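Local coordinates for protein alpha-glucosidase ([Eubacterium] rectale, PDB 6PNR) that probably hydrolyses alpha-glycosides of sulfoquinovose, the sulfonated sugar of sulfolipids, as a retaining glycosidase of family GH31, at residues Thr60-Thr65 / Val69-Glu74; Ile90-Lys95 / Phe102-Ala107; Lys259-Asn264 / Asn309-Lys314; Ile244-Gly249 / Phe254-Lys259. One frame throughout, in Å; residues are numbered along the deposited sequence.

Contact 1. Residues Thr60-Thr65 / Val69-Glu74; sequences TDVIQT and VRLCFE
Thr-60 and Asp-61 both face Cys-72, a classic beta bulge at the open end of an antiparallel hairpin. Cys-72 O receives Thr-60 N at 3.0 Å and, more weakly, Asp-61 N. The hydroxyl of Thr-60 is set between its own backbone N and carbonyl carbon (chi1 55°), where OG1 accepts Glu-74 N at 3.1 Å. Toward the turn the ladder becomes regular: Ile-63 and Arg-70 bond in both directions, the nearly straight one (170°) from Arg-70 N to Ile-63 O at 2.8 Å.

The more enclosed side is the face of Val-62, Gln-64, Val-69 and Leu-71, with the last two buried. Val-62 CG2 runs alongside Leu-71 CD2 at 3.9 Å, and the aliphatic CG of Gln-64 rests 3.8 Å from Val-69 CG2. The other face is more open to solvent. There the Arg-70 chain bends at chi3 (-69°), bringing NH1 to 3.6 Å from Ile-63 CD1, a methyl at the edge of the guanidinium, while Cys-72 CB meets Asp-61 CB.

Strand 61-64 is an outermost strand of its sheet. Within the sheet, strand 68-73 separates it from strand 77-83; on the enclosed face Val-62 and Gln-64 touch Val-5 of strand 2-5.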
loop_
_atom_site.group_PDB
_atom_site.type_symbol
_atom_site.label_atom_id
_atom_site.label_comp_id
_atom_site.label_asym_id
_atom_site.label_seq_id
_atom_site.Cartn_x
_atom_site.Cartn_y
_atom_site.Cartn_z
ATOM N N THR A 60 11.925 -26.607 -27.000
ATOM C CA THR A 60 13.037 -27.209 -27.724
ATOM C C THR A 60 12.786 -28.634 -28.203
ATOM O O THR A 60 13.599 -29.156 -28.967
ATOM C CB THR A 60 14.303 -27.203 -26.855
ATOM O OG1 THR A 60 14.026 -27.856 -25.611
ATOM C CG2 THR A 60 14.762 -25.780 -26.590
ATOM N N ASP A 61 11.706 -29.282 -27.776
ATOM C CA ASP A 61 11.403 -30.619 -28.270
ATOM C C ASP A 61 9.926 -30.907 -28.056
ATOM O O ASP A 61 9.344 -30.511 -27.041
ATOM C CB ASP A 61 12.260 -31.692 -27.581
ATOM C CG ASP A 61 12.462 -32.930 -28.457
ATOM O OD1 ASP A 61 12.155 -32.857 -29.670
ATOM O OD2 ASP A 61 12.919 -33.975 -27.935
ATOM N N VAL A 62 9.330 -31.587 -29.026
ATOM C CA VAL A 62 7.942 -32.023 -28.964
ATOM C C VAL A 62 7.904 -33.505 -29.306
ATOM O O VAL A 62 8.480 -33.926 -30.313
ATOM C CB VAL A 62 7.046 -31.220 -29.928
ATOM C CG1 VAL A 62 5.650 -31.808 -29.958
ATOM C CG2 VAL A 62 7.013 -29.744 -29.535
ATOM N N ILE A 63 7.236 -34.295 -28.469
ATOM C CA ILE A 63 7.062 -35.726 -28.696
ATOM C C ILE A 63 5.580 -36.046 -28.586
ATOM O O ILE A 63 4.984 -35.881 -27.513
ATOM C CB ILE A 63 7.863 -36.578 -27.698
ATOM C CG1 ILE A 63 9.362 -36.462 -27.966
ATOM C CG2 ILE A 63 7.402 -38.034 -27.765
ATOM C CD1 ILE A 63 10.214 -37.290 -27.020
ATOM N N GLN A 64 4.988 -36.504 -29.684
ATOM C CA GLN A 64 3.600 -36.941 -29.697
ATOM C C GLN A 64 3.543 -38.463 -29.667
ATOM O O GLN A 64 4.074 -39.123 -30.566
ATOM C CB GLN A 64 2.870 -36.423 -30.934
ATOM C CG GLN A 64 2.433 -34.989 -30.861
ATOM C CD GLN A 64 1.127 -34.765 -31.597
ATOM O OE1 GLN A 64 1.042 -33.931 -32.504
ATOM N NE2 GLN A 64 0.094 -35.509 -31.205
ATOM N N THR A 65 2.902 -39.015 -28.641
ATOM C CA THR A 65 2.461 -40.399 -28.658
ATOM C C THR A 65 0.945 -40.419 -28.843
ATOM O O THR A 65 0.319 -39.383 -29.096
ATOM C CB THR A 65 2.899 -41.142 -27.393
ATOM O OG1 THR A 65 2.118 -40.700 -26.277
ATOM C CG2 THR A 65 4.376 -40.898 -27.118
ATOM N N VAL A 69 1.174 -35.601 -25.289
ATOM C CA VAL A 69 2.081 -34.687 -25.974
ATOM C C VAL A 69 3.086 -34.210 -24.941
ATOM O O VAL A 69 2.695 -33.686 -23.890
ATOM C CB VAL A 69 1.336 -33.501 -26.606
ATOM C CG1 VAL A 69 2.328 -32.443 -27.094
ATOM C CG2 VAL A 69 0.439 -33.975 -27.745
ATOM N N ARG A 70 4.370 -34.402 -25.222
ATOM C CA ARG A 70 5.429 -34.008 -24.306
ATOM C C ARG A 70 6.144 -32.778 -24.861
ATOM O O ARG A 70 6.708 -32.825 -25.961
ATOM C CB ARG A 70 6.415 -35.155 -24.069
ATOM C CG ARG A 70 7.530 -34.791 -23.080
ATOM C CD ARG A 70 8.620 -35.860 -22.961
ATOM N NE ARG A 70 8.144 -37.084 -22.321
ATOM C CZ ARG A 70 7.931 -38.232 -22.960
ATOM N NH1 ARG A 70 8.158 -38.320 -24.265
ATOM N NH2 ARG A 70 7.495 -39.294 -22.296
ATOM N N LEU A 71 6.112 -31.678 -24.102
ATOM C CA LEU A 71 6.818 -30.449 -24.441
ATOM C C LEU A 71 8.024 -30.313 -23.519
ATOM O O LEU A 71 7.866 -30.190 -22.297
ATOM C CB LEU A 71 5.905 -29.229 -24.306
ATOM C CG LEU A 71 4.512 -29.271 -24.942
ATOM C CD1 LEU A 71 3.784 -27.969 -24.675
ATOM C CD2 LEU A 71 4.581 -29.533 -26.435
ATOM N N CYS A 72 9.223 -30.349 -24.098
ATOM C CA CYS A 72 10.461 -30.110 -23.366
ATOM C C CYS A 72 10.867 -28.651 -23.523
ATOM O O CYS A 72 10.873 -28.121 -24.642
ATOM C CB CYS A 72 11.579 -31.029 -23.863
ATOM S SG CYS A 72 11.150 -32.791 -23.799
ATOM N N PHE A 73 11.190 -28.004 -22.402
ATOM C CA PHE A 73 11.572 -26.591 -22.357
ATOM C C PHE A 73 12.983 -26.531 -21.805
ATOM O O PHE A 73 13.177 -26.343 -20.601
ATOM C CB PHE A 73 10.619 -25.764 -21.500
ATOM C CG PHE A 73 9.218 -25.728 -22.005
ATOM C CD1 PHE A 73 8.845 -24.820 -22.981
ATOM C CD2 PHE A 73 8.261 -26.585 -21.487
ATOM C CE1 PHE A 73 7.540 -24.783 -23.448
ATOM C CE2 PHE A 73 6.968 -26.546 -21.937
ATOM C CZ PHE A 73 6.598 -25.648 -22.925
ATOM N N GLU A 74 13.964 -26.687 -22.695
ATOM C CA GLU A 74 15.373 -26.653 -22.329
ATOM C C GLU A 74 15.656 -27.616 -21.184
ATOM O O GLU A 74 15.149 -28.742 -21.172
ATOM C CB GLU A 74 15.789 -25.226 -21.966
ATOM C CG GLU A 74 15.783 -24.273 -23.154
ATOM C CD GLU A 74 15.530 -22.820 -22.764
ATOM O OE1 GLU A 74 14.367 -22.476 -22.434
ATOM O OE2 GLU A 74 16.495 -22.025 -22.791
#

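Contact 2. Residues Ile90-Lys95 / Phe102-Ala107; sequences IDFEQK and FWFRVA
Phe-102 presents its edge to the face of Phe-92, a T-shaped aromatic pair. Its CZ stands 3.7 Å above the Phe-92 plane, over the centre of the ring; the centroids are 5.0 Å apart and the planes meet at 68°. CG of Phe-102 lies opposite its backbone N about the first bond (chi1 -176°), which sends the ring across toward strand 87-94. Phe-104 meets the same ring differently: its CE1 sits 4.0 Å from Phe-92 CZ, at the rim of Phe-92 and near its plane. Phe-92 is thus met over one face and at one edge by two residues of a single strand.

Aliphatic packing extends the patch. Ile-90 CD1 comes within 4.1 Å of Phe-104 CZ, the two side chains slanting across one another.

No hydrogen bond joins the segments, whose strand axes stay 12.3 Å apart. Their backbones pair within separate sheets, and polar side chains at alternate positions find partners away from the interface: Asp-91 bonds Gln-208 and Arg-105 forms a salt bridge with Glu-199, each in its own sheet, and Arg-105 also bonds Tyr-50 of the second subunit.

The contact is a compact example of how two antiparallel sheets, laid face to face as a sandwich, cohere: the buried layer holds through dispersion and the probable attraction of slightly positive ring hydrogens for a pi face, with hydrogen bonding left to the strands' edges and outer faces.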
loop_
_atom_site.group_PDB
_atom_site.type_symbol
_atom_site.label_atom_id
_atom_site.label_comp_id
_atom_site.label_asym_id
_atom_site.label_seq_id
_atom_site.Cartn_x
_atom_site.Cartn_y
_atom_site.Cartn_z
ATOM N N ILE A 90 -2.147 -31.179 -17.686
ATOM C CA ILE A 90 -0.760 -30.864 -17.986
ATOM C C ILE A 90 0.041 -31.180 -16.734
ATOM O O ILE A 90 -0.104 -30.496 -15.717
ATOM C CB ILE A 90 -0.576 -29.400 -18.397
ATOM C CG1 ILE A 90 -1.630 -29.007 -19.429
ATOM C CG2 ILE A 90 0.836 -29.172 -18.918
ATOM C CD1 ILE A 90 -1.544 -27.567 -19.859
ATOM N N ASP A 91 0.874 -32.215 -16.797
ATOM C CA ASP A 91 1.745 -32.585 -15.694
ATOM C C ASP A 91 3.117 -31.971 -15.935
ATOM O O ASP A 91 3.650 -32.064 -17.046
ATOM C CB ASP A 91 1.842 -34.109 -15.570
ATOM C CG ASP A 91 0.485 -34.766 -15.333
ATOM O OD1 ASP A 91 -0.143 -34.492 -14.288
ATOM O OD2 ASP A 91 0.036 -35.552 -16.200
ATOM N N PHE A 92 3.671 -31.323 -14.909
ATOM C CA PHE A 92 4.929 -30.593 -15.012
ATOM C C PHE A 92 6.016 -31.315 -14.238
ATOM O O PHE A 92 5.846 -31.617 -13.052
ATOM C CB PHE A 92 4.801 -29.163 -14.474
ATOM C CG PHE A 92 3.876 -28.299 -15.272
ATOM C CD1 PHE A 92 4.285 -27.758 -16.479
ATOM C CD2 PHE A 92 2.598 -28.030 -14.820
ATOM C CE1 PHE A 92 3.435 -26.970 -17.216
ATOM C CE2 PHE A 92 1.744 -27.242 -15.553
ATOM C CZ PHE A 92 2.160 -26.708 -16.752
ATOM N N GLU A 93 7.134 -31.579 -14.906
ATOM C CA GLU A 93 8.329 -32.096 -14.259
ATOM C C GLU A 93 9.383 -30.997 -14.210
ATOM O O GLU A 93 9.699 -30.387 -15.239
ATOM C CB GLU A 93 8.866 -33.322 -14.998
ATOM C CG GLU A 93 10.041 -33.982 -14.301
ATOM C CD GLU A 93 10.534 -35.219 -15.032
ATOM O OE1 GLU A 93 9.902 -35.614 -16.039
ATOM O OE2 GLU A 93 11.557 -35.791 -14.592
ATOM N N GLN A 94 9.922 -30.752 -13.024
ATOM C CA GLN A 94 10.920 -29.710 -12.820
ATOM C C GLN A 94 12.319 -30.295 -12.985
ATOM O O GLN A 94 12.728 -31.168 -12.211
ATOM C CB GLN A 94 10.753 -29.091 -11.435
ATOM C CG GLN A 94 11.895 -28.194 -10.987
ATOM C CD GLN A 94 11.557 -27.462 -9.700
ATOM O OE1 GLN A 94 10.502 -27.691 -9.106
ATOM N NE2 GLN A 94 12.442 -26.568 -9.273
ATOM N N LYS A 95 13.057 -29.793 -13.980
ATOM C CA LYS A 95 14.405 -30.254 -14.299
ATOM C C LYS A 95 15.503 -29.338 -13.772
ATOM O O LYS A 95 16.684 -29.683 -13.888
ATOM C CB LYS A 95 14.566 -30.402 -15.823
ATOM C CG LYS A 95 13.535 -31.317 -16.495
ATOM C CD LYS A 95 13.632 -32.748 -15.978
ATOM C CE LYS A 95 15.039 -33.316 -16.145
ATOM N NZ LYS A 95 15.213 -34.597 -15.403
ATOM N N PHE A 102 6.853 -19.709 -10.914
ATOM C CA PHE A 102 6.274 -20.326 -12.099
ATOM C C PHE A 102 5.105 -19.459 -12.550
ATOM O O PHE A 102 4.156 -19.252 -11.789
ATOM C CB PHE A 102 5.822 -21.758 -11.758
ATOM C CG PHE A 102 5.290 -22.550 -12.916
ATOM C CD1 PHE A 102 6.140 -23.324 -13.687
ATOM C CD2 PHE A 102 3.932 -22.562 -13.203
ATOM C CE1 PHE A 102 5.646 -24.072 -14.740
ATOM C CE2 PHE A 102 3.425 -23.313 -14.252
ATOM C CZ PHE A 102 4.283 -24.074 -15.023
ATOM N N TRP A 103 5.180 -18.926 -13.763
ATOM C CA TRP A 103 4.105 -18.125 -14.332
ATOM C C TRP A 103 3.536 -18.850 -15.546
ATOM O O TRP A 103 4.259 -19.106 -16.516
ATOM C CB TRP A 103 4.593 -16.733 -14.736
ATOM C CG TRP A 103 4.988 -15.796 -13.621
ATOM C CD1 TRP A 103 4.192 -14.861 -13.009
ATOM C CD2 TRP A 103 6.285 -15.657 -13.039
ATOM N NE1 TRP A 103 4.914 -14.167 -12.074
ATOM C CE2 TRP A 103 6.204 -14.629 -12.078
ATOM C CE3 TRP A 103 7.514 -16.297 -13.241
ATOM C CZ2 TRP A 103 7.301 -14.235 -11.313
ATOM C CZ3 TRP A 103 8.598 -15.902 -12.492
ATOM C CH2 TRP A 103 8.485 -14.878 -11.533
ATOM N N PHE A 104 2.248 -19.173 -15.491
ATOM C CA PHE A 104 1.555 -19.894 -16.550
ATOM C C PHE A 104 0.546 -18.954 -17.188
ATOM O O PHE A 104 -0.280 -18.352 -16.485
ATOM C CB PHE A 104 0.851 -21.141 -15.992
ATOM C CG PHE A 104 0.213 -22.008 -17.047
ATOM C CD1 PHE A 104 0.951 -22.968 -17.710
ATOM C CD2 PHE A 104 -1.125 -21.852 -17.375
ATOM C CE1 PHE A 104 0.374 -23.763 -18.691
ATOM C CE2 PHE A 104 -1.715 -22.644 -18.352
ATOM C CZ PHE A 104 -0.963 -23.604 -19.007
ATOM N N ARG A 105 0.605 -18.820 -18.510
ATOM C CA ARG A 105 -0.300 -17.923 -19.209
ATOM C C ARG A 105 -1.424 -18.670 -19.907
ATOM O O ARG A 105 -1.221 -19.742 -20.483
ATOM C CB ARG A 105 0.463 -17.069 -20.212
ATOM C CG ARG A 105 1.311 -16.028 -19.509
ATOM C CD ARG A 105 1.652 -14.931 -20.452
ATOM N NE ARG A 105 2.315 -13.825 -19.787
ATOM C CZ ARG A 105 2.794 -12.784 -20.443
ATOM N NH1 ARG A 105 2.671 -12.739 -21.762
ATOM N NH2 ARG A 105 3.383 -11.798 -19.796
ATOM N N VAL A 106 -2.613 -18.088 -19.848
ATOM C CA VAL A 106 -3.794 -18.601 -20.522
ATOM C C VAL A 106 -4.248 -17.555 -21.524
ATOM O O VAL A 106 -4.415 -16.383 -21.164
ATOM C CB VAL A 106 -4.925 -18.917 -19.525
ATOM C CG1 VAL A 106 -6.145 -19.375 -20.260
ATOM C CG2 VAL A 106 -4.478 -19.950 -18.511
ATOM N N ALA A 107 -4.478 -17.980 -22.767
ATOM C CA ALA A 107 -4.937 -17.062 -23.799
ATOM C C ALA A 107 -6.320 -16.521 -23.460
ATOM O O ALA A 107 -7.201 -17.252 -23.009
ATOM C CB ALA A 107 -4.968 -17.774 -25.160
#

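Contact 3. Residues Lys259-Asn264 / Asn309-Lys314; sequences KTLDRN and NAKGIK
Gly-312 N donates to Asn-309 O at 2.8 Å, and with Ile-313 N bonding back to Ile-308 O it completes a Schellman motif that ends helix 301-310. Gly-312, at positive phi, is the C-prime residue; on either side of it in sequence, Lys-311 and Ile-313 both point toward Leu-261 of the neighbouring helix.

The meeting itself is small and has no hydrogen bond. Leu-261 CD1 and Ile-313 CD1 approach tip to tip at 3.7 Å. The same leucine methyl lies 4.0 Å from Lys-311 NZ, whose chain bends at chi3 (54°) and slants across the leucine, also touching Asp-258 one turn earlier. Ile-313 is buried and leans on Leu-257 as well, whereas Lys-311 lies on the solvent side.

Helix 250-262 ends here too, with Asn-264 N bonded to Leu-261 O at 2.9 Å. Just past this end Arg-263 NH1 forms a salt bridge with Asp-262 OD2 at 2.9 Å, although the hydrogen-bond geometry within it is weak. Arg-263 NH2 makes a second salt bridge, to Glu-538 of helix 538-568, which ties the helix terminus to that later helix.

Two successive outer helices, each finishing beside the other and turning inward to a parallel strand, 267-271 and 314-319, are typical of the alpha/beta TIM barrel that forms the GH31 catalytic domain.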
loop_
_atom_site.group_PDB
_atom_site.type_symbol
_atom_site.label_atom_id
_atom_site.label_comp_id
_atom_site.label_asym_id
_atom_site.label_seq_id
_atom_site.Cartn_x
_atom_site.Cartn_y
_atom_site.Cartn_z
ATOM N N LYS A 259 -37.170 -17.525 26.108
ATOM C CA LYS A 259 -37.691 -16.239 25.647
ATOM C C LYS A 259 -37.995 -16.279 24.157
ATOM O O LYS A 259 -39.053 -15.823 23.705
ATOM C CB LYS A 259 -36.675 -15.121 25.952
ATOM C CG LYS A 259 -37.167 -13.721 25.613
ATOM C CD LYS A 259 -36.078 -12.682 25.892
ATOM C CE LYS A 259 -36.677 -11.289 26.042
ATOM N NZ LYS A 259 -35.672 -10.259 26.462
ATOM N N THR A 260 -37.073 -16.831 23.374
ATOM C CA THR A 260 -37.286 -16.922 21.933
ATOM C C THR A 260 -38.533 -17.740 21.611
ATOM O O THR A 260 -39.406 -17.301 20.847
ATOM C CB THR A 260 -36.045 -17.528 21.282
ATOM O OG1 THR A 260 -34.919 -16.693 21.592
ATOM C CG2 THR A 260 -36.224 -17.622 19.767
ATOM N N LEU A 261 -38.649 -18.916 22.222
ATOM C CA LEU A 261 -39.832 -19.748 22.028
ATOM C C LEU A 261 -41.094 -19.052 22.531
ATOM O O LEU A 261 -42.160 -19.158 21.909
ATOM C CB LEU A 261 -39.644 -21.094 22.731
ATOM C CG LEU A 261 -38.539 -21.995 22.167
ATOM C CD1 LEU A 261 -38.182 -23.095 23.167
ATOM C CD2 LEU A 261 -38.952 -22.596 20.827
ATOM N N ASP A 262 -41.000 -18.340 23.657
ATOM C CA ASP A 262 -42.176 -17.641 24.175
ATOM C C ASP A 262 -42.679 -16.598 23.189
ATOM O O ASP A 262 -43.882 -16.311 23.150
ATOM C CB ASP A 262 -41.867 -16.980 25.519
ATOM C CG ASP A 262 -43.036 -16.152 26.043
ATOM O OD1 ASP A 262 -44.078 -16.745 26.411
ATOM O OD2 ASP A 262 -42.916 -14.906 26.068
ATOM N N ARG A 263 -41.784 -16.035 22.378
ATOM C CA ARG A 263 -42.138 -15.056 21.363
ATOM C C ARG A 263 -42.538 -15.708 20.042
ATOM O O ARG A 263 -42.617 -15.014 19.024
ATOM C CB ARG A 263 -40.972 -14.076 21.147
ATOM C CG ARG A 263 -41.085 -12.772 21.952
ATOM C CD ARG A 263 -41.288 -13.011 23.439
ATOM N NE ARG A 263 -40.933 -11.816 24.213
ATOM C CZ ARG A 263 -40.674 -11.820 25.513
ATOM N NH1 ARG A 263 -40.734 -12.959 26.206
ATOM N NH2 ARG A 263 -40.348 -10.691 26.119
ATOM N N ASN A 264 -42.769 -17.020 20.034
ATOM C CA ASN A 264 -43.284 -17.742 18.862
ATOM C C ASN A 264 -42.305 -17.741 17.691
ATOM O O ASN A 264 -42.711 -17.837 16.527
ATOM C CB ASN A 264 -44.638 -17.181 18.416
ATOM C CG ASN A 264 -45.657 -17.198 19.526
ATOM O OD1 ASN A 264 -45.721 -18.153 20.314
ATOM N ND2 ASN A 264 -46.440 -16.126 19.624
ATOM N N ASN A 309 -33.498 -31.680 23.510
ATOM C CA ASN A 309 -33.741 -32.627 22.419
ATOM C C ASN A 309 -35.164 -33.173 22.469
ATOM O O ASN A 309 -35.837 -33.278 21.435
ATOM C CB ASN A 309 -32.766 -33.802 22.488
ATOM C CG ASN A 309 -31.380 -33.454 21.995
ATOM O OD1 ASN A 309 -31.122 -32.338 21.527
ATOM N ND2 ASN A 309 -30.465 -34.411 22.113
ATOM N N ALA A 310 -35.632 -33.542 23.667
ATOM C CA ALA A 310 -36.987 -34.066 23.804
ATOM C C ALA A 310 -38.038 -33.037 23.406
ATOM O O ALA A 310 -39.183 -33.410 23.131
ATOM C CB ALA A 310 -37.223 -34.547 25.243
ATOM N N LYS A 311 -37.673 -31.756 23.352
ATOM C CA LYS A 311 -38.560 -30.698 22.884
ATOM C C LYS A 311 -38.340 -30.344 21.420
ATOM O O LYS A 311 -38.884 -29.339 20.954
ATOM C CB LYS A 311 -38.388 -29.441 23.743
ATOM C CG LYS A 311 -38.882 -29.578 25.171
ATOM C CD LYS A 311 -38.548 -28.322 25.996
ATOM C CE LYS A 311 -39.074 -27.035 25.335
ATOM N NZ LYS A 311 -38.708 -25.780 26.076
ATOM N N GLY A 312 -37.554 -31.138 20.687
ATOM C CA GLY A 312 -37.333 -30.877 19.277
ATOM C C GLY A 312 -36.242 -29.877 18.960
ATOM O O GLY A 312 -36.248 -29.297 17.869
ATOM N N ILE A 313 -35.299 -29.646 19.873
ATOM C CA ILE A 313 -34.307 -28.587 19.700
ATOM C C ILE A 313 -32.917 -29.190 19.825
ATOM O O ILE A 313 -32.632 -29.908 20.792
ATOM C CB ILE A 313 -34.513 -27.448 20.717
ATOM C CG1 ILE A 313 -35.869 -26.794 20.464
ATOM C CG2 ILE A 313 -33.391 -26.398 20.621
ATOM C CD1 ILE A 313 -36.339 -25.938 21.582
ATOM N N LYS A 314 -32.046 -28.885 18.861
ATOM C CA LYS A 314 -30.686 -29.412 18.910
ATOM C C LYS A 314 -29.750 -28.443 19.638
ATOM O O LYS A 314 -30.065 -27.264 19.830
ATOM C CB LYS A 314 -30.174 -29.693 17.494
ATOM C CG LYS A 314 -31.066 -30.675 16.653
ATOM C CD LYS A 314 -31.359 -31.974 17.400
ATOM C CE LYS A 314 -32.128 -32.974 16.509
ATOM N NZ LYS A 314 -32.487 -34.216 17.267
#

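Contact 4. Residues Ile244-Gly249 / Phe254-Lys259; sequences IGVQGG and FGLLDK
Val-246 and Leu-256 lie alongside with their ends pointing opposite ways, Val-246 CG1 lying 3.9 Å from Leu-256 CD1 and 4.0 Å from its CB. Beside them Ile-244 lies roughly perpendicular to Leu-257. With CG1 of Ile-244 turned between backbone N and carbonyl carbon (chi1 55°), its CD1 is carried to 3.9 Å from Leu-257 CA, onto the helix backbone itself, and to 4.1 Å from Leu-257 CD1.

The next shell holds the connecting bend. Gly-248 and Gly-249 both have positive phi, and Gly-249 sits at the N-cap of the helix, its N bonded to Tyr-298 OH. Gln-247 points away from the helix; its O accepts Arg-252 NH1 and its OE1 accepts NE2 of Gln-273, a residue of the inhibitor pocket. The Val-246 side chain is about 12 Å from the bound inhibitor, so the contact itself belongs to the barrel scaffold rather than to the pocket.

Strand 242-245 runs parallel to strand 267-271, and helix 250-262 links them as a beta-alpha-beta unit. Between the layers Val-246 meets Ile-270 and Leu-257 meets Val-267, while Leu-257 and Phe-254 reach Ile-308 of helix 301-310.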
loop_
_atom_site.group_PDB
_atom_site.type_symbol
_atom_site.label_atom_id
_atom_site.label_comp_id
_atom_site.label_asym_id
_atom_site.label_seq_id
_atom_site.Cartn_x
_atom_site.Cartn_y
_atom_site.Cartn_z
ATOM N N ILE A 244 -30.214 -20.186 17.093
ATOM C CA ILE A 244 -29.972 -18.958 17.851
ATOM C C ILE A 244 -28.593 -19.001 18.506
ATOM O O ILE A 244 -28.236 -19.969 19.192
ATOM C CB ILE A 244 -31.083 -18.708 18.890
ATOM C CG1 ILE A 244 -31.265 -19.889 19.832
ATOM C CG2 ILE A 244 -32.399 -18.404 18.180
ATOM C CD1 ILE A 244 -32.006 -19.518 21.112
ATOM N N GLY A 245 -27.806 -17.955 18.270
ATOM C CA GLY A 245 -26.484 -17.862 18.848
ATOM C C GLY A 245 -26.549 -17.045 20.121
ATOM O O GLY A 245 -26.730 -15.828 20.064
ATOM N N VAL A 246 -26.446 -17.709 21.268
ATOM C CA VAL A 246 -26.536 -17.070 22.575
ATOM C C VAL A 246 -25.381 -17.585 23.424
ATOM O O VAL A 246 -24.706 -18.553 23.072
ATOM C CB VAL A 246 -27.886 -17.334 23.280
ATOM C CG1 VAL A 246 -29.046 -16.856 22.418
ATOM C CG2 VAL A 246 -28.030 -18.824 23.625
ATOM N N GLN A 247 -25.156 -16.918 24.551
ATOM C CA GLN A 247 -24.020 -17.224 25.407
ATOM C C GLN A 247 -24.383 -16.876 26.836
ATOM O O GLN A 247 -25.412 -16.252 27.103
ATOM C CB GLN A 247 -22.760 -16.435 25.019
ATOM C CG GLN A 247 -22.160 -16.740 23.651
ATOM C CD GLN A 247 -20.981 -15.829 23.341
ATOM O OE1 GLN A 247 -19.854 -16.291 23.198
ATOM N NE2 GLN A 247 -21.235 -14.527 23.259
ATOM N N GLY A 248 -23.516 -17.298 27.753
ATOM C CA GLY A 248 -23.564 -16.849 29.136
ATOM C C GLY A 248 -23.738 -17.933 30.171
ATOM O O GLY A 248 -23.843 -17.606 31.363
ATOM N N GLY A 249 -23.786 -19.208 29.803
ATOM C CA GLY A 249 -24.014 -20.269 30.770
ATOM C C GLY A 249 -25.461 -20.733 30.784
ATOM O O GLY A 249 -26.344 -20.164 30.132
ATOM N N PHE A 254 -30.124 -20.948 28.134
ATOM C CA PHE A 254 -31.419 -21.618 28.052
ATOM C C PHE A 254 -32.561 -20.679 28.423
ATOM O O PHE A 254 -33.690 -20.873 27.949
ATOM C CB PHE A 254 -31.413 -22.887 28.904
ATOM C CG PHE A 254 -30.447 -23.944 28.384
ATOM C CD1 PHE A 254 -30.661 -24.548 27.157
ATOM C CD2 PHE A 254 -29.319 -24.294 29.098
ATOM C CE1 PHE A 254 -29.778 -25.500 26.662
ATOM C CE2 PHE A 254 -28.428 -25.238 28.609
ATOM C CZ PHE A 254 -28.661 -25.843 27.385
ATOM N N GLY A 255 -32.279 -19.637 29.214
ATOM C CA GLY A 255 -33.265 -18.590 29.416
ATOM C C GLY A 255 -33.625 -17.860 28.135
ATOM O O GLY A 255 -34.796 -17.559 27.889
ATOM N N LEU A 256 -32.624 -17.558 27.305
ATOM C CA LEU A 256 -32.889 -16.881 26.036
ATOM C C LEU A 256 -33.614 -17.800 25.054
ATOM O O LEU A 256 -34.427 -17.336 24.242
ATOM C CB LEU A 256 -31.573 -16.367 25.444
ATOM C CG LEU A 256 -31.081 -15.067 26.097
ATOM C CD1 LEU A 256 -29.666 -14.737 25.678
ATOM C CD2 LEU A 256 -32.016 -13.944 25.761
ATOM N N LEU A 257 -33.327 -19.097 25.111
ATOM C CA LEU A 257 -34.100 -20.067 24.341
ATOM C C LEU A 257 -35.578 -19.992 24.702
ATOM O O LEU A 257 -36.442 -19.853 23.828
ATOM C CB LEU A 257 -33.560 -21.469 24.604
ATOM C CG LEU A 257 -34.370 -22.616 24.000
ATOM C CD1 LEU A 257 -34.506 -22.407 22.492
ATOM C CD2 LEU A 257 -33.654 -23.929 24.318
ATOM N N ASP A 258 -35.881 -20.072 26.002
ATOM C CA ASP A 258 -37.260 -19.947 26.464
ATOM C C ASP A 258 -37.897 -18.645 25.991
ATOM O O ASP A 258 -39.041 -18.641 25.518
ATOM C CB ASP A 258 -37.302 -20.054 27.991
ATOM C CG ASP A 258 -36.844 -21.416 28.493
ATOM O OD1 ASP A 258 -37.010 -22.408 27.751
ATOM O OD2 ASP A 258 -36.321 -21.501 29.627
ATOM N N LYS A 259 -37.170 -17.525 26.108
ATOM C CA LYS A 259 -37.691 -16.239 25.647
ATOM C C LYS A 259 -37.995 -16.279 24.157
ATOM O O LYS A 259 -39.053 -15.823 23.705
ATOM C CB LYS A 259 -36.675 -15.121 25.952
ATOM C CG LYS A 259 -37.167 -13.721 25.613
ATOM C CD LYS A 259 -36.078 -12.682 25.892
ATOM C CE LYS A 259 -36.677 -11.289 26.042
ATOM N NZ LYS A 259 -35.672 -10.259 26.462
#

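In the fold
From the N terminus, contact 1 closes the shortest loop, a hairpin at the outer edge of an eight-stranded antiparallel sheet. Contact 2 follows, bridging a short connection from that sheet to the six-stranded one facing it; its centre is 13 Å from that of contact 1. The chain then enters the TIM barrel, across the middle of the molecule. Contact 4 closes first, folding a helix onto its preceding strand, and contact 3 then closes a longer loop holding strand 267-271, two short strands and most of helix 301-310. The four closures run in series, without nesting or crossing. Contacts 3 and 4 share Lys-259 and helix 250-262, and Thr-260 of contact 3 packs against Ile-244 of contact 4.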